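PDB 4FVA: 5'-tyrosyl-DNA phosphodiesterase from Caenorhabditis elegans, which belongs to the endonuclease/exonuclease/phosphatase family, with a DNase I-like fold of two packed beta-sheets, and carries a magnesium ion at its metal site. Local coordinates for residues F49-V54 with Y79-L84; T107-E112 with L122-L127. All coordinates share one frame; numbering follows the deposited sequence.

Contact 1 (F49-V54 with Y79-L84). With MG (magnesium ion), chain F.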
loop_
_atom_site.group_PDB
_atom_site.type_symbol
_atom_site.label_atom_id
_atom_site.label_comp_id
_atom_site.label_asym_id
_atom_site.label_seq_id
_atom_site.Cartn_x
_atom_site.Cartn_y
_atom_site.Cartn_z
ATOM N N PHE A 49 -1.921 -1.241 4.254
ATOM C CA PHE A 49 -0.584 -0.694 4.020
ATOM C C PHE A 49 -0.618 0.838 4.017
ATOM O O PHE A 49 -1.421 1.426 3.301
ATOM C CB PHE A 49 -0.063 -1.142 2.646
ATOM C CG PHE A 49 0.271 -2.607 2.545
ATOM C CD1 PHE A 49 0.133 -3.460 3.627
ATOM C CD2 PHE A 49 0.733 -3.131 1.335
ATOM C CE1 PHE A 49 0.466 -4.819 3.518
ATOM C CE2 PHE A 49 1.063 -4.485 1.214
ATOM C CZ PHE A 49 0.931 -5.331 2.310
ATOM N N LEU A 50 0.263 1.487 4.779
ATOM C CA LEU A 50 0.409 2.950 4.700
ATOM C C LEU A 50 1.822 3.332 4.268
ATOM O O LEU A 50 2.782 2.636 4.613
ATOM C CB LEU A 50 0.126 3.609 6.054
ATOM C CG LEU A 50 -1.248 3.333 6.678
ATOM C CD1 LEU A 50 -1.331 4.005 8.046
ATOM C CD2 LEU A 50 -2.349 3.858 5.742
ATOM N N GLN A 51 1.938 4.442 3.538
ATOM C CA GLN A 51 3.224 5.041 3.212
ATOM C C GLN A 51 3.211 6.536 3.550
ATOM O O GLN A 51 2.141 7.150 3.654
ATOM C CB GLN A 51 3.574 4.827 1.731
ATOM C CG GLN A 51 3.438 3.398 1.239
ATOM C CD GLN A 51 2.034 3.047 0.779
ATOM O OE1 GLN A 51 1.322 3.895 0.224
ATOM N NE2 GLN A 51 1.627 1.781 1.004
ATOM N N GLU A 52 4.399 7.124 3.686
ATOM C CA GLU A 52 4.538 8.520 4.106
ATOM C C GLU A 52 3.792 8.809 5.401
ATOM O O GLU A 52 3.096 9.816 5.517
ATOM C CB GLU A 52 4.096 9.497 3.004
ATOM C CG GLU A 52 5.215 9.819 2.032
ATOM C CD GLU A 52 4.897 10.971 1.122
ATOM O OE1 GLU A 52 4.507 12.062 1.623
ATOM O OE2 GLU A 52 5.022 10.766 -0.106
ATOM N N VAL A 53 3.949 7.920 6.372
ATOM C CA VAL A 53 3.471 8.145 7.728
ATOM C C VAL A 53 4.540 8.989 8.418
ATOM O O VAL A 53 5.729 8.739 8.214
ATOM C CB VAL A 53 3.303 6.820 8.464
ATOM C CG1 VAL A 53 2.705 7.047 9.847
ATOM C CG2 VAL A 53 2.422 5.866 7.633
ATOM N N VAL A 54 4.124 9.969 9.224
ATOM C CA VAL A 54 5.047 10.803 10.009
ATOM C C VAL A 54 4.711 10.767 11.498
ATOM O O VAL A 54 3.603 10.394 11.881
ATOM C CB VAL A 54 5.062 12.272 9.507
ATOM C CG1 VAL A 54 5.515 12.347 8.049
ATOM C CG2 VAL A 54 3.673 12.914 9.675
ATOM N N TYR A 79 9.964 10.084 7.616
ATOM C CA TYR A 79 8.705 9.430 7.244
ATOM C C TYR A 79 8.950 7.940 7.013
ATOM O O TYR A 79 10.094 7.513 6.844
ATOM C CB TYR A 79 8.058 10.114 6.031
ATOM C CG TYR A 79 8.915 10.120 4.790
ATOM C CD1 TYR A 79 10.039 10.930 4.705
ATOM C CD2 TYR A 79 8.580 9.336 3.693
ATOM C CE1 TYR A 79 10.823 10.947 3.555
ATOM C CE2 TYR A 79 9.355 9.337 2.548
ATOM C CZ TYR A 79 10.476 10.150 2.483
ATOM O OH TYR A 79 11.240 10.162 1.330
ATOM N N TYR A 80 7.894 7.136 7.050
ATOM C CA TYR A 80 8.076 5.688 7.059
ATOM C C TYR A 80 6.770 5.004 6.648
ATOM O O TYR A 80 5.804 5.681 6.262
ATOM C CB TYR A 80 8.548 5.226 8.452
ATOM C CG TYR A 80 7.781 5.872 9.604
ATOM C CD1 TYR A 80 6.618 5.293 10.108
ATOM C CD2 TYR A 80 8.219 7.065 10.174
ATOM C CE1 TYR A 80 5.900 5.897 11.148
ATOM C CE2 TYR A 80 7.521 7.664 11.218
ATOM C CZ TYR A 80 6.364 7.083 11.696
ATOM O OH TYR A 80 5.668 7.687 12.732
ATOM N N THR A 81 6.751 3.677 6.657
ATOM C CA THR A 81 5.543 2.970 6.258
ATOM C C THR A 81 4.937 2.215 7.437
ATOM O O THR A 81 5.552 2.109 8.500
ATOM C CB THR A 81 5.806 2.003 5.092
ATOM O OG1 THR A 81 6.736 0.999 5.507
ATOM C CG2 THR A 81 6.384 2.764 3.901
ATOM N N ALA A 82 3.732 1.691 7.255
ATOM C CA ALA A 82 3.114 0.891 8.301
ATOM C C ALA A 82 2.316 -0.244 7.673
ATOM O O ALA A 82 1.784 -0.107 6.564
ATOM C CB ALA A 82 2.218 1.757 9.191
ATOM N N ILE A 83 2.227 -1.357 8.398
ATOM C CA ILE A 83 1.325 -2.434 8.022
ATOM C C ILE A 83 0.428 -2.682 9.224
ATOM O O ILE A 83 0.928 -2.894 10.339
ATOM C CB ILE A 83 2.101 -3.726 7.652
ATOM C CG1 ILE A 83 3.072 -3.451 6.487
ATOM C CG2 ILE A 83 1.125 -4.881 7.298
ATOM C CD1 ILE A 83 3.900 -4.658 6.082
ATOM N N LEU A 84 -0.881 -2.617 9.010
ATOM C CA LEU A 84 -1.842 -2.898 10.075
ATOM C C LEU A 84 -2.587 -4.167 9.720
ATOM O O LEU A 84 -3.070 -4.309 8.588
ATOM C CB LEU A 84 -2.834 -1.742 10.263
ATOM C CG LEU A 84 -2.314 -0.387 10.762
ATOM C CD1 LEU A 84 -1.538 0.368 9.664
ATOM C CD2 LEU A 84 -3.465 0.465 11.290
HETATM MG MG MG F . 3.572 13.769 -0.048
HETATM O O HOH W 1 4.641 16.081 0.134
HETATM O O HOH W 2 1.881 12.067 -0.755
#
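V53 and Y80 meet where the regular pairing of two antiparallel strands is interrupted. The Y80 ring lies over the V53 carbonyl of the partner strand, whose oxygen sits 3.5 Å above the ring plane, over its centre. The turn of CG to a place between backbone N and carbonyl carbon (chi1 44°) brings the ring there. The CG1 branch of V53 lies past the CE1 corner, on the side of the ring where the V53 oxygen sits, 3.6 Å from Y80 CE1, while the Y80 hydroxyl is hydrogen-bonded to D55.

Earlier along the strand the pairing is regular. L50 and A82 exchange two backbone hydrogen bonds; that from L50 N to A82 O, 2.8 Å, is nearly straight at 175°. On the face they share with V53 and Y80, L50 CB, 4.2 Å from A82 CB, and the more distant V53 CG2 close over the small A82 methyl, and the L50 CD1 methyl meets L84 CD1 at 4.0 Å. The other face carries F49 and I83 side by side, the CE1 corner of the ring 3.8 Å from I83 CG2.

Between these two regions E52 is the extra residue of a G1 beta bulge: E52 and V53 together face Y80, but the bond to Y80 O comes from V53 N. With E52 in a left-handed backbone conformation, the chain turns a corner and the E52 side chain heads away from the partner strand. CG of E52 rests 3.8 Å from Y79 CD2, and beyond it OE1 binds the magnesium ion at 2.6 Å, with D22 as a further ligand. Here the bulge keeps the backbone bonding intact on either side while the E52 carboxylate points out of the strand and divides its oxygens, OE1 ligating the metal and OE2 taking a hydrogen bond from N20.

Contact 2 (T107-E112 with L122-L127)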
loop_
_atom_site.group_PDB
_atom_site.type_symbol
_atom_site.label_atom_id
_atom_site.label_comp_id
_atom_site.label_asym_id
_atom_site.label_seq_id
_atom_site.Cartn_x
_atom_site.Cartn_y
_atom_site.Cartn_z
ATOM N N THR A 107 12.343 1.439 2.112
ATOM C CA THR A 107 12.503 0.112 2.668
ATOM C C THR A 107 11.500 -0.850 2.052
ATOM O O THR A 107 10.464 -0.441 1.511
ATOM C CB THR A 107 12.234 0.130 4.195
ATOM O OG1 THR A 107 10.915 0.665 4.428
ATOM C CG2 THR A 107 13.265 1.009 4.932
ATOM N N LEU A 108 11.791 -2.137 2.169
ATOM C CA LEU A 108 10.783 -3.153 1.888
ATOM C C LEU A 108 10.402 -3.698 3.243
ATOM O O LEU A 108 11.217 -4.336 3.919
ATOM C CB LEU A 108 11.349 -4.254 0.995
ATOM C CG LEU A 108 10.408 -5.398 0.622
ATOM C CD1 LEU A 108 9.158 -4.836 -0.019
ATOM C CD2 LEU A 108 11.118 -6.340 -0.351
ATOM N N GLN A 109 9.169 -3.416 3.648
ATOM C CA GLN A 109 8.665 -3.834 4.957
ATOM C C GLN A 109 7.915 -5.144 4.790
ATOM O O GLN A 109 6.936 -5.210 4.040
ATOM C CB GLN A 109 7.738 -2.763 5.546
ATOM C CG GLN A 109 7.167 -3.111 6.934
ATOM C CD GLN A 109 6.216 -2.058 7.449
ATOM O OE1 GLN A 109 5.641 -1.299 6.660
ATOM N NE2 GLN A 109 6.030 -2.005 8.774
ATOM N N ILE A 110 8.364 -6.189 5.485
ATOM C CA ILE A 110 7.783 -7.517 5.302
ATOM C C ILE A 110 7.196 -8.025 6.598
ATOM O O ILE A 110 7.902 -8.114 7.609
ATOM C CB ILE A 110 8.830 -8.533 4.776
ATOM C CG1 ILE A 110 9.387 -8.065 3.433
ATOM C CG2 ILE A 110 8.206 -9.907 4.562
ATOM C CD1 ILE A 110 10.575 -8.916 2.925
ATOM N N LEU A 111 5.898 -8.316 6.589
ATOM C CA LEU A 111 5.281 -8.940 7.753
ATOM C C LEU A 111 4.804 -10.315 7.318
ATOM O O LEU A 111 4.005 -10.448 6.385
ATOM C CB LEU A 111 4.110 -8.110 8.289
ATOM C CG LEU A 111 3.572 -8.451 9.688
ATOM C CD1 LEU A 111 4.566 -7.997 10.774
ATOM C CD2 LEU A 111 2.190 -7.839 9.944
ATOM N N GLU A 112 5.309 -11.332 8.005
ATOM C CA GLU A 112 4.986 -12.725 7.724
ATOM C C GLU A 112 4.160 -13.267 8.882
ATOM O O GLU A 112 4.499 -13.038 10.053
ATOM C CB GLU A 112 6.277 -13.547 7.584
ATOM C CG GLU A 112 6.054 -15.045 7.457
ATOM C CD GLU A 112 7.346 -15.844 7.557
ATOM O OE1 GLU A 112 8.440 -15.276 7.329
ATOM O OE2 GLU A 112 7.265 -17.037 7.913
ATOM N N LEU A 122 3.226 -10.222 3.706
ATOM C CA LEU A 122 2.819 -8.865 3.372
ATOM C C LEU A 122 4.079 -8.067 3.112
ATOM O O LEU A 122 4.935 -7.967 3.994
ATOM C CB LEU A 122 2.037 -8.234 4.532
ATOM C CG LEU A 122 0.796 -9.012 4.997
ATOM C CD1 LEU A 122 0.065 -8.311 6.148
ATOM C CD2 LEU A 122 -0.123 -9.226 3.804
ATOM N N LEU A 123 4.192 -7.505 1.912
ATOM C CA LEU A 123 5.347 -6.695 1.538
ATOM C C LEU A 123 4.900 -5.299 1.100
ATOM O O LEU A 123 4.231 -5.142 0.078
ATOM C CB LEU A 123 6.136 -7.374 0.418
ATOM C CG LEU A 123 6.725 -8.761 0.724
ATOM C CD1 LEU A 123 5.691 -9.873 0.545
ATOM C CD2 LEU A 123 7.953 -9.011 -0.139
ATOM N N ASN A 124 5.273 -4.300 1.896
ATOM C CA ASN A 124 4.847 -2.921 1.711
ATOM C C ASN A 124 6.060 -2.040 1.446
ATOM O O ASN A 124 7.060 -2.100 2.189
ATOM C CB ASN A 124 4.103 -2.453 2.977
ATOM C CG ASN A 124 3.569 -1.032 2.872
ATOM O OD1 ASN A 124 3.368 -0.509 1.777
ATOM N ND2 ASN A 124 3.337 -0.393 4.030
ATOM N N THR A 125 5.977 -1.213 0.407
ATOM C CA THR A 125 7.096 -0.355 0.067
ATOM C C THR A 125 6.636 0.979 -0.476
ATOM O O THR A 125 5.492 1.140 -0.877
ATOM C CB THR A 125 8.066 -1.012 -0.949
ATOM O OG1 THR A 125 9.278 -0.246 -1.021
ATOM C CG2 THR A 125 7.418 -1.074 -2.342
ATOM N N HIS A 126 7.550 1.936 -0.458
ATOM C CA HIS A 126 7.342 3.233 -1.072
ATOM C C HIS A 126 8.565 3.462 -1.952
ATOM O O HIS A 126 9.593 3.918 -1.455
ATOM C CB HIS A 126 7.267 4.307 0.016
ATOM C CG HIS A 126 7.014 5.691 -0.501
ATOM N ND1 HIS A 126 7.075 6.804 0.305
ATOM C CD2 HIS A 126 6.719 6.139 -1.749
ATOM C CE1 HIS A 126 6.820 7.886 -0.419
ATOM N NE2 HIS A 126 6.598 7.509 -1.664
ATOM N N LEU A 127 8.475 3.138 -3.244
ATOM C CA LEU A 127 9.674 3.167 -4.093
ATOM C C LEU A 127 10.168 4.587 -4.391
ATOM O O LEU A 127 9.398 5.550 -4.311
ATOM C CB LEU A 127 9.444 2.390 -5.394
ATOM C CG LEU A 127 9.087 0.911 -5.194
ATOM C CD1 LEU A 127 9.075 0.163 -6.539
ATOM C CD2 LEU A 127 10.034 0.260 -4.185
HETATM O O HOH W 3 9.503 2.464 1.988
HETATM O O HOH W 4 8.362 0.233 3.455
#
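L108 lays its CD1 methyl across the neighbouring strand, 4.0 Å from L123 CB and almost as near to T125 CB. I110 continues this apolar face: it runs alongside L123 and points the same way, with CG1 3.9 Å from L123 CG. Helix 134-154 covers this side, touching L108, I110 and L123.

On the reverse face Q109 and N124 extend in parallel, their amide planes only 21° apart. Both have CG anti to the backbone N (chi1 -179° and -178°), which sends the two amides out together toward strands 80-86 and 47-53, where T81 bonds Q109 OE1 and Q51 bonds N124 OD1. Their backbones are joined by a pair of hydrogen bonds.

At the T107 end a side chain takes over from the backbone: the T125 hydroxyl donates to T107 O at 2.8 Å, approaching from above the carbonyl plane. One water donates to both T107 O and N124 O and accepts a bond from T107 OG1. The arrangement is an antiparallel beta hairpin, part of one layer of the DNase I-like beta-sandwich, with a helix on its outer face and the second sheet against its inner one.

In the fold
Contact 1 closes before contact 2 opens along the chain, and their centres lie 10 Å apart, each about 9 Å from the centre of the molecule. Strands 47-53 and 80-86 belong to a six-stranded mixed sheet, whereas the hairpin of strands 107-115 and 118-126 belongs to the other sheet. The two contacts therefore face each other across the sandwich rather than sharing a sheet. Polar groups span the interface, among them N124 ND2, hydrogen-bonded to L50 O. At one end E52 and H126 touch: E52 of one sheet binds the magnesium, while the H126 side chain of the other comes within about 7 Å of it (nearest atoms) and bonds a malonate ion, probably from the crystallisation liquor.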